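Outer surface protein (Bacillus cereus ATCC 14579, PDB 1X7F) is of unknown function but is probably a 6-phospho-N-acetylmuramidase of the MupG type, hydrolysing glycosides of 6-phospho-N-acetylmuramic acid. Local coordinates at residues A[180-183]-A[184-187]; A[224-227]-A[228-231]; A[281-284]-A[285-288]; A[311-315]-A[316-320]; A[373-376]-A[377-381]. All coordinates share one frame; numbering follows the deposited sequence.

Contact 1: residues A[180-183]-A[184-187]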
loop_
_atom_site.group_PDB
_atom_site.type_symbol
_atom_site.label_atom_id
_atom_site.label_comp_id
_atom_site.label_asym_id
_atom_site.label_seq_id
_atom_site.Cartn_x
_atom_site.Cartn_y
_atom_site.Cartn_z
ATOM N N GLY A 180 14.202 -9.072 0.851
ATOM C CA GLY A 180 13.020 -8.418 1.391
ATOM C C GLY A 180 12.338 -9.279 2.435
ATOM O O GLY A 180 12.636 -10.481 2.552
ATOM N N LEU A 181 11.417 -8.670 3.191
ATOM C CA LEU A 181 10.752 -9.366 4.304
ATOM C C LEU A 181 9.755 -10.423 3.818
ATOM O O LEU A 181 9.088 -10.205 2.803
ATOM C CB LEU A 181 10.014 -8.367 5.221
ATOM C CG LEU A 181 10.839 -7.222 5.828
ATOM C CD1 LEU A 181 10.001 -6.421 6.834
ATOM C CD2 LEU A 181 12.164 -7.740 6.449
ATOM N N PRO A 182 9.658 -11.552 4.533
ATOM C CA PRO A 182 8.593 -12.525 4.283
ATOM C C PRO A 182 7.289 -12.028 4.875
ATOM O O PRO A 182 7.292 -11.192 5.792
ATOM C CB PRO A 182 9.079 -13.796 5.011
ATOM C CG PRO A 182 9.958 -13.297 6.115
ATOM C CD PRO A 182 10.579 -12.013 5.598
ATOM N N TYR A 183 6.185 -12.544 4.346
ATOM C CA TYR A 183 4.876 -12.052 4.710
ATOM C C TYR A 183 4.546 -12.145 6.208
ATOM O O TYR A 183 4.165 -11.153 6.817
ATOM C CB TYR A 183 3.766 -12.725 3.880
ATOM C CG TYR A 183 2.430 -12.086 4.156
ATOM C CD1 TYR A 183 2.132 -10.825 3.643
ATOM C CD2 TYR A 183 1.484 -12.719 4.964
ATOM C CE1 TYR A 183 0.917 -10.226 3.898
ATOM C CE2 TYR A 183 0.253 -12.124 5.230
ATOM C CZ TYR A 183 -0.018 -10.883 4.699
ATOM O OH TYR A 183 -1.215 -10.283 4.958
ATOM N N ASP A 184 4.651 -13.329 6.795
ATOM C CA ASP A 184 4.251 -13.476 8.200
ATOM C C ASP A 184 5.104 -12.616 9.143
ATOM O O ASP A 184 4.580 -12.058 10.106
ATOM C CB ASP A 184 4.249 -14.948 8.642
ATOM C CG ASP A 184 3.125 -15.770 7.993
ATOM O OD1 ASP A 184 2.068 -15.217 7.582
ATOM O OD2 ASP A 184 3.218 -17.010 7.868
ATOM N N TYR A 185 6.406 -12.522 8.872
ATOM C CA TYR A 185 7.297 -11.682 9.671
ATOM C C TYR A 185 6.882 -10.208 9.571
ATOM O O TYR A 185 6.795 -9.509 10.585
ATOM C CB TYR A 185 8.774 -11.889 9.264
ATOM C CG TYR A 185 9.761 -11.007 10.003
ATOM C CD1 TYR A 185 10.238 -11.368 11.266
ATOM C CD2 TYR A 185 10.221 -9.809 9.441
ATOM C CE1 TYR A 185 11.140 -10.570 11.948
ATOM C CE2 TYR A 185 11.124 -8.992 10.122
ATOM C CZ TYR A 185 11.569 -9.374 11.376
ATOM O OH TYR A 185 12.459 -8.579 12.062
ATOM N N PHE A 186 6.630 -9.756 8.341
ATOM C CA PHE A 186 6.203 -8.386 8.047
ATOM C C PHE A 186 4.934 -7.982 8.806
ATOM O O PHE A 186 4.811 -6.843 9.275
ATOM C CB PHE A 186 5.997 -8.243 6.535
ATOM C CG PHE A 186 5.175 -7.044 6.130
ATOM C CD1 PHE A 186 5.783 -5.808 5.912
ATOM C CD2 PHE A 186 3.800 -7.152 5.963
ATOM C CE1 PHE A 186 5.039 -4.708 5.541
ATOM C CE2 PHE A 186 3.041 -6.042 5.585
ATOM C CZ PHE A 186 3.667 -4.822 5.375
ATOM N N ILE A 187 3.992 -8.919 8.910
ATOM C CA ILE A 187 2.751 -8.712 9.650
ATOM C C ILE A 187 2.995 -8.603 11.159
ATOM O O ILE A 187 2.493 -7.677 11.790
ATOM C CB ILE A 187 1.726 -9.830 9.300
ATOM C CG1 ILE A 187 1.283 -9.742 7.820
ATOM C CG2 ILE A 187 0.536 -9.838 10.281
ATOM C CD1 ILE A 187 0.404 -8.526 7.431
#
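I187 lies over one face of the Y183 ring, with CG1 3.8 Å from the ring centroid and 22° off the normal, a CH-pi contact displaced toward the rim that carries the hydroxyl. CD1 runs on to the phenol end, 3.4 Å from Y183 OH. With CG anti to the backbone N (chi1 -173°), the Y183 ring lies beside its own carbonyl and reaches the side chain one turn on. At the edge of the same ring, D184 OD1 approaches CD2, its carboxylate plane turned 59° from the ring. A second patch forms on another side of the turn: P182 CG presses on Y185 CB at 3.6 Å, and L181 CD2 meets the Y185 ring obliquely, 4.0 Å from CE2. Two backbone bonds hold these side chains in step, F186 N to P182 O at 3.0 Å and I187 N to Y183 O at 3.1 Å. Farther out, the Y183 hydroxyl is hydrogen-bonded to Y374 OH, the Y185 hydroxyl reaches S148 O and D150 N, and the F186 ring stacks on H171. With P182 at the N-cap position, this is the first turn of helix 183-195, which follows strand 167-170 of the parallel sheet and leads to strand 201-204, as in the beta-alpha units of a TIM-type barrel.

Contact 2: residues A[224-227]-A[228-231]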
loop_
_atom_site.group_PDB
_atom_site.type_symbol
_atom_site.label_atom_id
_atom_site.label_comp_id
_atom_site.label_asym_id
_atom_site.label_seq_id
_atom_site.Cartn_x
_atom_site.Cartn_y
_atom_site.Cartn_z
ATOM N N GLU A 224 9.449 -8.828 0.112
ATOM C CA GLU A 224 10.135 -9.447 -1.021
ATOM C C GLU A 224 9.166 -9.738 -2.164
ATOM O O GLU A 224 9.515 -9.542 -3.331
ATOM C CB GLU A 224 10.903 -10.721 -0.606
ATOM C CG GLU A 224 11.737 -11.331 -1.726
ATOM C CD GLU A 224 12.693 -10.327 -2.357
ATOM O OE1 GLU A 224 13.213 -9.456 -1.626
ATOM O OE2 GLU A 224 12.951 -10.408 -3.586
ATOM N N GLU A 225 7.948 -10.160 -1.827
ATOM C CA GLU A 225 6.967 -10.605 -2.839
ATOM C C GLU A 225 6.510 -9.482 -3.766
ATOM O O GLU A 225 5.910 -9.739 -4.820
ATOM C CB GLU A 225 5.757 -11.281 -2.171
ATOM C CG GLU A 225 4.960 -10.348 -1.249
ATOM C CD GLU A 225 4.081 -11.125 -0.293
ATOM O OE1 GLU A 225 4.624 -11.781 0.637
ATOM O OE2 GLU A 225 2.846 -11.079 -0.465
ATOM N N HIS A 226 6.814 -8.243 -3.379
ATOM C CA HIS A 226 6.432 -7.062 -4.138
ATOM C C HIS A 226 7.449 -6.671 -5.207
ATOM O O HIS A 226 7.141 -5.845 -6.066
ATOM C CB HIS A 226 6.222 -5.876 -3.195
ATOM C CG HIS A 226 4.935 -5.919 -2.434
ATOM N ND1 HIS A 226 4.606 -4.973 -1.486
ATOM C CD2 HIS A 226 3.885 -6.775 -2.494
ATOM C CE1 HIS A 226 3.414 -5.245 -0.990
ATOM N NE2 HIS A 226 2.952 -6.334 -1.588
ATOM N N ARG A 227 8.649 -7.256 -5.160
ATOM C CA ARG A 227 9.772 -6.828 -6.016
ATOM C C ARG A 227 9.445 -6.771 -7.517
ATOM O O ARG A 227 9.937 -5.892 -8.252
ATOM C CB ARG A 227 10.987 -7.728 -5.784
ATOM C CG ARG A 227 12.297 -7.186 -6.368
ATOM C CD ARG A 227 13.547 -7.939 -5.887
ATOM N NE ARG A 227 13.649 -7.912 -4.425
ATOM C CZ ARG A 227 14.112 -6.882 -3.715
ATOM N NH1 ARG A 227 14.548 -5.765 -4.310
ATOM N NH2 ARG A 227 14.141 -6.969 -2.398
ATOM N N ASN A 228 8.622 -7.719 -7.968
ATOM C CA ASN A 228 8.267 -7.801 -9.388
ATOM C C ASN A 228 6.760 -7.722 -9.644
ATOM O O ASN A 228 6.269 -8.302 -10.614
ATOM C CB ASN A 228 8.867 -9.070 -10.009
ATOM C CG ASN A 228 10.390 -9.149 -9.833
ATOM O OD1 ASN A 228 11.136 -8.310 -10.353
ATOM N ND2 ASN A 228 10.849 -10.157 -9.100
ATOM N N LEU A 229 6.035 -7.017 -8.769
ATOM C CA LEU A 229 4.591 -6.807 -8.918
ATOM C C LEU A 229 4.358 -5.395 -9.439
ATOM O O LEU A 229 5.199 -4.522 -9.155
ATOM C CB LEU A 229 3.879 -6.935 -7.570
ATOM C CG LEU A 229 3.459 -8.272 -6.969
ATOM C CD1 LEU A 229 2.647 -7.975 -5.714
ATOM C CD2 LEU A 229 2.628 -9.070 -7.956
ATOM N N PRO A 230 3.255 -5.159 -10.187
ATOM C CA PRO A 230 2.896 -3.809 -10.602
ATOM C C PRO A 230 2.805 -2.868 -9.412
ATOM O O PRO A 230 2.364 -3.274 -8.331
ATOM C CB PRO A 230 1.527 -3.993 -11.275
ATOM C CG PRO A 230 1.575 -5.379 -11.830
ATOM C CD PRO A 230 2.316 -6.152 -10.753
ATOM N N ILE A 231 3.230 -1.624 -9.626
ATOM C CA ILE A 231 3.449 -0.682 -8.536
ATOM C C ILE A 231 2.141 -0.460 -7.758
ATOM O O ILE A 231 2.150 -0.446 -6.531
ATOM C CB ILE A 231 4.109 0.643 -9.063
ATOM C CG1 ILE A 231 4.779 1.414 -7.910
ATOM C CG2 ILE A 231 3.101 1.538 -9.876
ATOM C CD1 ILE A 231 5.384 2.750 -8.333
HETATM O O HOH W 1 7.379 -9.970 -6.994
#
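H226 and L229 meet across a type I beta turn, L229 CD1 standing 3.7 Å from H226 CD2 and oblique to the imidazole. A chi1 of -83° places the L229 branch opposite its own carbonyl carbon, turned back along the preceding chain, and sets CG 3.6 Å from E225 O. The turn is closed by L229 N to H226 O at 3.1 Å, a bond nearly straight at the hydrogen (169°). Water 1 ties a second pair of backbone atoms together, donating to E225 O at 2.6 Å and accepting from N228 N at 2.7 Å. On the other side of the backbone R227 folds back to E224: an extended start to the chain and a bend at chi3 (-57°) bring the guanidinium side-on to the carboxylate. NE bonds to OE2 at 2.7 Å and NH2 to OE1 at 2.8 Å, both on the syn side, and both oxygens lie close to the guanidinium plane. R227 also donates to the carbonyls of Y174 and D218, E224 OE1 accepts from G180 N, and H226 NE2 is bonded to H237 ND1 in helix 231-240. The two-pronged salt bridge thus fixes the rotation of both charged groups, which probably offset each other's charge, while the outer bonds to G180 N and to the Y174 and D218 carbonyls join neighbouring loops to the turn.

Contact 3: residues A[281-284]-A[285-288]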
loop_
_atom_site.group_PDB
_atom_site.type_symbol
_atom_site.label_atom_id
_atom_site.label_comp_id
_atom_site.label_asym_id
_atom_site.label_seq_id
_atom_site.Cartn_x
_atom_site.Cartn_y
_atom_site.Cartn_z
ATOM N N THR A 281 -22.941 -9.597 -20.685
ATOM C CA THR A 281 -24.027 -8.676 -21.069
ATOM C C THR A 281 -23.897 -7.375 -20.278
ATOM O O THR A 281 -23.188 -7.333 -19.269
ATOM C CB THR A 281 -25.432 -9.291 -20.835
ATOM O OG1 THR A 281 -25.625 -9.531 -19.432
ATOM C CG2 THR A 281 -25.574 -10.682 -21.507
ATOM N N GLU A 282 -24.595 -6.338 -20.734
ATOM C CA GLU A 282 -24.631 -5.052 -20.060
ATOM C C GLU A 282 -25.085 -5.140 -18.609
ATOM O O GLU A 282 -24.551 -4.446 -17.749
ATOM C CB GLU A 282 -25.517 -4.057 -20.833
ATOM C CG GLU A 282 -24.887 -3.534 -22.120
ATOM C CD GLU A 282 -23.436 -3.111 -21.942
ATOM O OE1 GLU A 282 -22.557 -3.704 -22.609
ATOM O OE2 GLU A 282 -23.157 -2.206 -21.123
ATOM N N VAL A 283 -26.070 -5.986 -18.340
ATOM C CA VAL A 283 -26.583 -6.129 -16.989
ATOM C C VAL A 283 -25.559 -6.850 -16.092
ATOM O O VAL A 283 -25.419 -6.518 -14.923
ATOM C CB VAL A 283 -27.987 -6.808 -16.962
ATOM C CG1 VAL A 283 -27.908 -8.249 -17.427
ATOM C CG2 VAL A 283 -28.591 -6.753 -15.565
ATOM N N GLU A 284 -24.836 -7.814 -16.657
ATOM C CA GLU A 284 -23.776 -8.516 -15.931
ATOM C C GLU A 284 -22.639 -7.559 -15.575
ATOM O O GLU A 284 -22.121 -7.610 -14.466
ATOM C CB GLU A 284 -23.247 -9.718 -16.738
ATOM C CG GLU A 284 -24.180 -10.912 -16.726
ATOM C CD GLU A 284 -23.876 -11.950 -17.804
ATOM O OE1 GLU A 284 -22.937 -11.757 -18.615
ATOM O OE2 GLU A 284 -24.595 -12.973 -17.838
ATOM N N LYS A 285 -22.273 -6.685 -16.511
ATOM C CA LYS A 285 -21.251 -5.670 -16.268
ATOM C C LYS A 285 -21.689 -4.626 -15.232
ATOM O O LYS A 285 -20.879 -4.194 -14.438
ATOM C CB LYS A 285 -20.866 -4.969 -17.572
ATOM C CG LYS A 285 -20.160 -5.861 -18.584
ATOM C CD LYS A 285 -19.586 -4.977 -19.687
ATOM C CE LYS A 285 -19.053 -5.791 -20.850
ATOM N NZ LYS A 285 -18.274 -4.917 -21.780
ATOM N N ARG A 286 -22.965 -4.232 -15.248
ATOM C CA ARG A 286 -23.501 -3.288 -14.253
ATOM C C ARG A 286 -23.501 -3.907 -12.852
ATOM O O ARG A 286 -23.087 -3.257 -11.889
ATOM C CB ARG A 286 -24.918 -2.822 -14.634
ATOM C CG ARG A 286 -25.452 -1.669 -13.784
ATOM C CD ARG A 286 -26.923 -1.251 -14.049
ATOM N NE ARG A 286 -27.311 -1.578 -15.409
ATOM C CZ ARG A 286 -28.327 -2.359 -15.746
ATOM N NH1 ARG A 286 -29.142 -2.870 -14.825
ATOM N NH2 ARG A 286 -28.547 -2.594 -17.029
ATOM N N ALA A 287 -23.959 -5.157 -12.750
ATOM C CA ALA A 287 -23.913 -5.912 -11.489
ATOM C C ALA A 287 -22.491 -5.963 -10.940
ATOM O O ALA A 287 -22.278 -5.878 -9.748
ATOM C CB ALA A 287 -24.445 -7.337 -11.687
ATOM N N THR A 288 -21.521 -6.110 -11.827
ATOM C CA THR A 288 -20.117 -6.198 -11.438
ATOM C C THR A 288 -19.544 -4.850 -10.989
ATOM O O THR A 288 -18.924 -4.766 -9.926
ATOM C CB THR A 288 -19.301 -6.768 -12.623
ATOM O OG1 THR A 288 -19.788 -8.089 -12.936
ATOM C CG2 THR A 288 -17.815 -6.956 -12.233
HETATM O O HOH W 2 -20.249 -2.430 -22.036
#
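R286 lays its guanidinium alongside V283, with one face toward V283 CA and NH1 4.0 Å from V283 CG2; the two side chains slant across each other on one flank of the helix. A chi1 near 180° (-170°) starts R286 away from its own N, and a bend at chi3 brings the charged end back toward the helix start. On another flank K285 stretches out beyond CG, which packs 3.4 Å from T281 O. Its NZ stays 4.5 Å from E282 OE1, and water 2 bridges that gap, donating to OE1 and accepting from NZ. T288 OG1 donates to E284 O at 2.8 Å, while T288 N reaches the same oxygen from the opposite face of the carbonyl plane. The E284 carboxylate turns back to T281, accepting from T281 N at 3.0 Å and forming a salt bridge with R321. With the weak return bond from E284 N to T281 OG1, this is a capping box at the N-terminus of helix 282-289.

Contact 4: residues A[311-315]-A[316-320]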
loop_
_atom_site.group_PDB
_atom_site.type_symbol
_atom_site.label_atom_id
_atom_site.label_comp_id
_atom_site.label_asym_id
_atom_site.label_seq_id
_atom_site.Cartn_x
_atom_site.Cartn_y
_atom_site.Cartn_z
ATOM N N LYS A 311 -30.807 -9.274 -5.157
ATOM C CA LYS A 311 -32.074 -8.605 -4.890
ATOM C C LYS A 311 -32.405 -7.564 -5.959
ATOM O O LYS A 311 -33.564 -7.412 -6.350
ATOM C CB LYS A 311 -32.044 -7.932 -3.520
ATOM C CG LYS A 311 -32.350 -8.862 -2.356
ATOM C CD LYS A 311 -32.854 -8.070 -1.138
ATOM C CE LYS A 311 -31.709 -7.343 -0.434
ATOM N NZ LYS A 311 -30.611 -8.301 -0.120
ATOM N N LYS A 312 -31.381 -6.851 -6.425
ATOM C CA LYS A 312 -31.547 -5.837 -7.459
ATOM C C LYS A 312 -31.649 -6.422 -8.860
ATOM O O LYS A 312 -32.192 -5.780 -9.759
ATOM C CB LYS A 312 -30.399 -4.824 -7.424
ATOM C CG LYS A 312 -30.329 -4.000 -6.154
ATOM C CD LYS A 312 -28.981 -3.290 -6.025
ATOM C CE LYS A 312 -28.979 -1.975 -6.771
ATOM N NZ LYS A 312 -29.983 -1.025 -6.187
ATOM N N TYR A 313 -31.127 -7.631 -9.047
ATOM C CA TYR A 313 -30.972 -8.186 -10.390
ATOM C C TYR A 313 -31.834 -9.411 -10.684
ATOM O O TYR A 313 -31.762 -9.973 -11.777
ATOM C CB TYR A 313 -29.485 -8.429 -10.704
ATOM C CG TYR A 313 -28.721 -7.118 -10.862
ATOM C CD1 TYR A 313 -27.988 -6.573 -9.801
ATOM C CD2 TYR A 313 -28.768 -6.403 -12.062
ATOM C CE1 TYR A 313 -27.301 -5.357 -9.939
ATOM C CE2 TYR A 313 -28.079 -5.192 -12.215
ATOM C CZ TYR A 313 -27.352 -4.675 -11.151
ATOM O OH TYR A 313 -26.683 -3.484 -11.302
ATOM N N LYS A 314 -32.677 -9.792 -9.728
ATOM C CA LYS A 314 -33.450 -11.033 -9.836
ATOM C C LYS A 314 -34.565 -10.962 -10.886
ATOM O O LYS A 314 -35.041 -11.999 -11.361
ATOM C CB LYS A 314 -34.025 -11.435 -8.476
ATOM C CG LYS A 314 -35.009 -10.449 -7.892
ATOM C CD LYS A 314 -35.738 -11.074 -6.742
ATOM C CE LYS A 314 -36.529 -10.042 -5.986
ATOM N NZ LYS A 314 -37.655 -10.689 -5.247
ATOM N N ASP A 315 -34.964 -9.738 -11.233
ATOM C CA ASP A 315 -35.980 -9.479 -12.255
ATOM C C ASP A 315 -35.398 -9.492 -13.662
ATOM O O ASP A 315 -36.144 -9.439 -14.633
ATOM C CB ASP A 315 -36.623 -8.107 -12.037
ATOM C CG ASP A 315 -37.502 -8.047 -10.804
ATOM O OD1 ASP A 315 -38.245 -9.022 -10.533
ATOM O OD2 ASP A 315 -37.525 -7.026 -10.065
ATOM N N TYR A 316 -34.074 -9.540 -13.764
ATOM C CA TYR A 316 -33.382 -9.340 -15.034
ATOM C C TYR A 316 -33.024 -10.641 -15.760
ATOM O O TYR A 316 -33.042 -11.726 -15.174
ATOM C CB TYR A 316 -32.146 -8.448 -14.836
ATOM C CG TYR A 316 -32.506 -7.001 -14.520
ATOM C CD1 TYR A 316 -32.940 -6.629 -13.236
ATOM C CD2 TYR A 316 -32.441 -6.012 -15.504
ATOM C CE1 TYR A 316 -33.274 -5.321 -12.939
ATOM C CE2 TYR A 316 -32.770 -4.696 -15.216
ATOM C CZ TYR A 316 -33.184 -4.354 -13.928
ATOM O OH TYR A 316 -33.537 -3.062 -13.634
ATOM N N ASP A 317 -32.688 -10.509 -17.039
ATOM C CA ASP A 317 -32.513 -11.640 -17.922
ATOM C C ASP A 317 -31.064 -12.062 -17.911
ATOM O O ASP A 317 -30.182 -11.289 -18.269
ATOM C CB ASP A 317 -32.951 -11.258 -19.342
ATOM C CG ASP A 317 -33.268 -12.470 -20.224
ATOM O OD1 ASP A 317 -33.148 -12.320 -21.470
ATOM O OD2 ASP A 317 -33.662 -13.578 -19.784
ATOM N N PHE A 318 -30.824 -13.296 -17.476
ATOM C CA PHE A 318 -29.494 -13.870 -17.463
ATOM C C PHE A 318 -29.566 -15.185 -18.211
ATOM O O PHE A 318 -29.610 -16.257 -17.587
ATOM C CB PHE A 318 -29.022 -14.082 -16.028
ATOM C CG PHE A 318 -28.743 -12.806 -15.305
ATOM C CD1 PHE A 318 -29.723 -12.214 -14.508
ATOM C CD2 PHE A 318 -27.510 -12.171 -15.442
ATOM C CE1 PHE A 318 -29.468 -11.015 -13.852
ATOM C CE2 PHE A 318 -27.261 -10.960 -14.794
ATOM C CZ PHE A 318 -28.237 -10.394 -13.995
ATOM N N PRO A 319 -29.607 -15.118 -19.545
ATOM C CA PRO A 319 -29.763 -16.329 -20.336
ATOM C C PRO A 319 -28.579 -17.261 -20.130
ATOM O O PRO A 319 -27.440 -16.809 -19.932
ATOM C CB PRO A 319 -29.825 -15.808 -21.782
ATOM C CG PRO A 319 -30.222 -14.354 -21.641
ATOM C CD PRO A 319 -29.502 -13.916 -20.398
ATOM N N VAL A 320 -28.870 -18.553 -20.132
ATOM C CA VAL A 320 -27.855 -19.594 -20.062
ATOM C C VAL A 320 -26.953 -19.512 -21.305
ATOM O O VAL A 320 -27.447 -19.363 -22.422
ATOM C CB VAL A 320 -28.532 -21.000 -19.944
ATOM C CG1 VAL A 320 -27.508 -22.093 -19.969
ATOM C CG2 VAL A 320 -29.350 -21.111 -18.652
#
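A type I beta turn from Y313 to Y316 carries the chain out of the short, weakly bonded helix 309-313, closed by Y316 N to Y313 O at 3.1 Å. Two aromatic side chains fold back over this turn. A chi1 of -70° puts the Y316 ring beside its backbone N and leaning toward the end of the helix, where CE1 comes 3.4 Å from K312 O and CD1 comes close to Y313 CA. The Y316 and Y313 rings are inclined to each other, centroids 5.8 Å apart and planes at 53°, with Y313 CD2 and Y316 CD1 at 4.3 Å. F318 comes back from two residues farther on and sets its CZ 4.0 Å from Y313 CB. Y313 is thus met by both later rings, while its hydroxyl is bonded to E291 and its flank rests on V283 and R286 of helix 282-289. Beyond the turn, F318 N and D317 OD2 are both hydrogen-bonded to the N336 side chain, which ties the outgoing chain to the loop after strand 330-334. Y313 O, besides accepting the turn bond, lies in the plane of the F318 ring at its edge, 3.3 Å from F318 CE1.

Contact 5: residues A[373-376]-A[377-381]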
loop_
_atom_site.group_PDB
_atom_site.type_symbol
_atom_site.label_atom_id
_atom_site.label_comp_id
_atom_site.label_asym_id
_atom_site.label_seq_id
_atom_site.Cartn_x
_atom_site.Cartn_y
_atom_site.Cartn_z
ATOM N N ASP A 373 -7.702 -12.905 -0.778
ATOM C CA ASP A 373 -7.551 -13.324 0.605
ATOM C C ASP A 373 -7.879 -12.209 1.607
ATOM O O ASP A 373 -8.108 -12.480 2.784
ATOM C CB ASP A 373 -6.118 -13.820 0.851
ATOM C CG ASP A 373 -5.768 -15.079 0.044
ATOM O OD1 ASP A 373 -6.668 -15.729 -0.546
ATOM O OD2 ASP A 373 -4.591 -15.487 -0.050
ATOM N N TYR A 374 -7.882 -10.960 1.145
ATOM C CA TYR A 374 -8.253 -9.823 1.986
ATOM C C TYR A 374 -9.758 -9.515 1.976
ATOM O O TYR A 374 -10.223 -8.655 2.733
ATOM C CB TYR A 374 -7.384 -8.592 1.650
ATOM C CG TYR A 374 -5.935 -8.920 1.873
ATOM C CD1 TYR A 374 -5.157 -9.434 0.835
ATOM C CD2 TYR A 374 -5.367 -8.816 3.140
ATOM C CE1 TYR A 374 -3.837 -9.799 1.044
ATOM C CE2 TYR A 374 -4.040 -9.177 3.357
ATOM C CZ TYR A 374 -3.290 -9.669 2.298
ATOM O OH TYR A 374 -1.990 -10.033 2.480
ATOM N N VAL A 375 -10.513 -10.223 1.133
ATOM C CA VAL A 375 -11.970 -10.170 1.195
ATOM C C VAL A 375 -12.440 -11.191 2.226
ATOM O O VAL A 375 -12.729 -12.337 1.898
ATOM C CB VAL A 375 -12.670 -10.415 -0.183
ATOM C CG1 VAL A 375 -14.174 -10.161 -0.058
ATOM C CG2 VAL A 375 -12.085 -9.523 -1.271
ATOM N N GLY A 376 -12.492 -10.774 3.485
ATOM C CA GLY A 376 -12.993 -11.651 4.533
ATOM C C GLY A 376 -14.486 -11.504 4.769
ATOM O O GLY A 376 -15.208 -10.869 3.981
ATOM N N ALA A 377 -14.937 -12.104 5.866
ATOM C CA ALA A 377 -16.310 -12.011 6.315
ATOM C C ALA A 377 -16.736 -10.543 6.455
ATOM O O ALA A 377 -16.153 -9.807 7.242
ATOM C CB ALA A 377 -16.463 -12.756 7.642
ATOM N N TRP A 378 -17.730 -10.132 5.663
ATOM C CA TRP A 378 -18.340 -8.779 5.731
ATOM C C TRP A 378 -17.542 -7.636 5.057
ATOM O O TRP A 378 -17.910 -6.465 5.166
ATOM C CB TRP A 378 -18.693 -8.388 7.177
ATOM C CG TRP A 378 -19.689 -9.299 7.857
ATOM C CD1 TRP A 378 -19.532 -9.932 9.066
ATOM C CD2 TRP A 378 -21.000 -9.657 7.390
ATOM N NE1 TRP A 378 -20.657 -10.657 9.374
ATOM C CE2 TRP A 378 -21.577 -10.506 8.368
ATOM C CE3 TRP A 378 -21.755 -9.342 6.243
ATOM C CZ2 TRP A 378 -22.865 -11.053 8.230
ATOM C CZ3 TRP A 378 -23.039 -9.893 6.102
ATOM C CH2 TRP A 378 -23.576 -10.737 7.097
ATOM N N THR A 379 -16.460 -7.984 4.379
ATOM C CA THR A 379 -15.608 -7.023 3.691
ATOM C C THR A 379 -16.333 -6.432 2.477
ATOM O O THR A 379 -16.899 -7.151 1.657
ATOM C CB THR A 379 -14.293 -7.725 3.240
ATOM O OG1 THR A 379 -13.566 -8.147 4.393
ATOM C CG2 THR A 379 -13.325 -6.747 2.546
ATOM N N GLN A 380 -16.304 -5.115 2.379
ATOM C CA GLN A 380 -16.728 -4.424 1.175
ATOM C C GLN A 380 -15.578 -4.380 0.197
ATOM O O GLN A 380 -14.431 -4.208 0.599
ATOM C CB GLN A 380 -17.139 -2.999 1.515
ATOM C CG GLN A 380 -18.176 -2.927 2.585
ATOM C CD GLN A 380 -18.425 -1.512 3.048
ATOM O OE1 GLN A 380 -17.521 -0.669 3.039
ATOM N NE2 GLN A 380 -19.648 -1.247 3.467
ATOM N N PHE A 381 -15.890 -4.532 -1.086
ATOM C CA PHE A 381 -14.910 -4.356 -2.150
ATOM C C PHE A 381 -15.655 -3.903 -3.398
ATOM O O PHE A 381 -16.872 -4.062 -3.476
ATOM C CB PHE A 381 -14.107 -5.653 -2.389
ATOM C CG PHE A 381 -14.937 -6.798 -2.874
ATOM C CD1 PHE A 381 -15.011 -7.089 -4.233
ATOM C CD2 PHE A 381 -15.681 -7.560 -1.982
ATOM C CE1 PHE A 381 -15.814 -8.134 -4.698
ATOM C CE2 PHE A 381 -16.488 -8.602 -2.430
ATOM C CZ PHE A 381 -16.548 -8.896 -3.793
#
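V375 is the centre of an inverse gamma turn, closed by a weak bond from G376 N to Y374 O, and its side chain meets F381 six residues on. V375 CG1 lies 3.6 Å from F381 CD2, and V375 CG2 stands over one face of that ring; the two side chains cross at about a right angle. F381 takes the less usual chi1 of 64°, with CG between the backbone N and the carbonyl carbon, which swings the ring toward V375. Between them the chain doubles back through a type II turn, closed by T379 N to G376 O at 3.2 Å. T379 points into the loop: OG1 accepts a weak, bent bond from G376 N (3.0 Å, 124°), and CG2 touches Y374 O at 3.6 Å. The R295 side chain donates to V375 O, and the R295 backbone is hydrogen-bonded to the backbones of W378 and T379, while L270, L272 and V304 pack round V375 and F381. An inverse gamma turn followed by a type II beta turn leads the chain into strand 380-384 of the mixed sheet.

Contacts 1 and 2 touch in the N-terminal family region: G180 N to E224 OE1 is 2.7 Å and L181 O to E224 N 3.0 Å, so E224, through its carboxylate and its backbone N, probably bonds the chain leading into the helix of contact 1. Contact 5 belongs to the C-terminal region yet reaches across, Y374 OH lying 2.6 Å from Y183 OH, and Y374 also bonds H237, the partner of H226. Contacts 3 and 4 form one unit, centres 10 Å apart, with V283 CG2 3.5 Å from Y313 CD2 and E284 CG 3.6 Å from F318 CE2. That unit is remote from contact 1, whose centre is about 38 Å from that of contact 3.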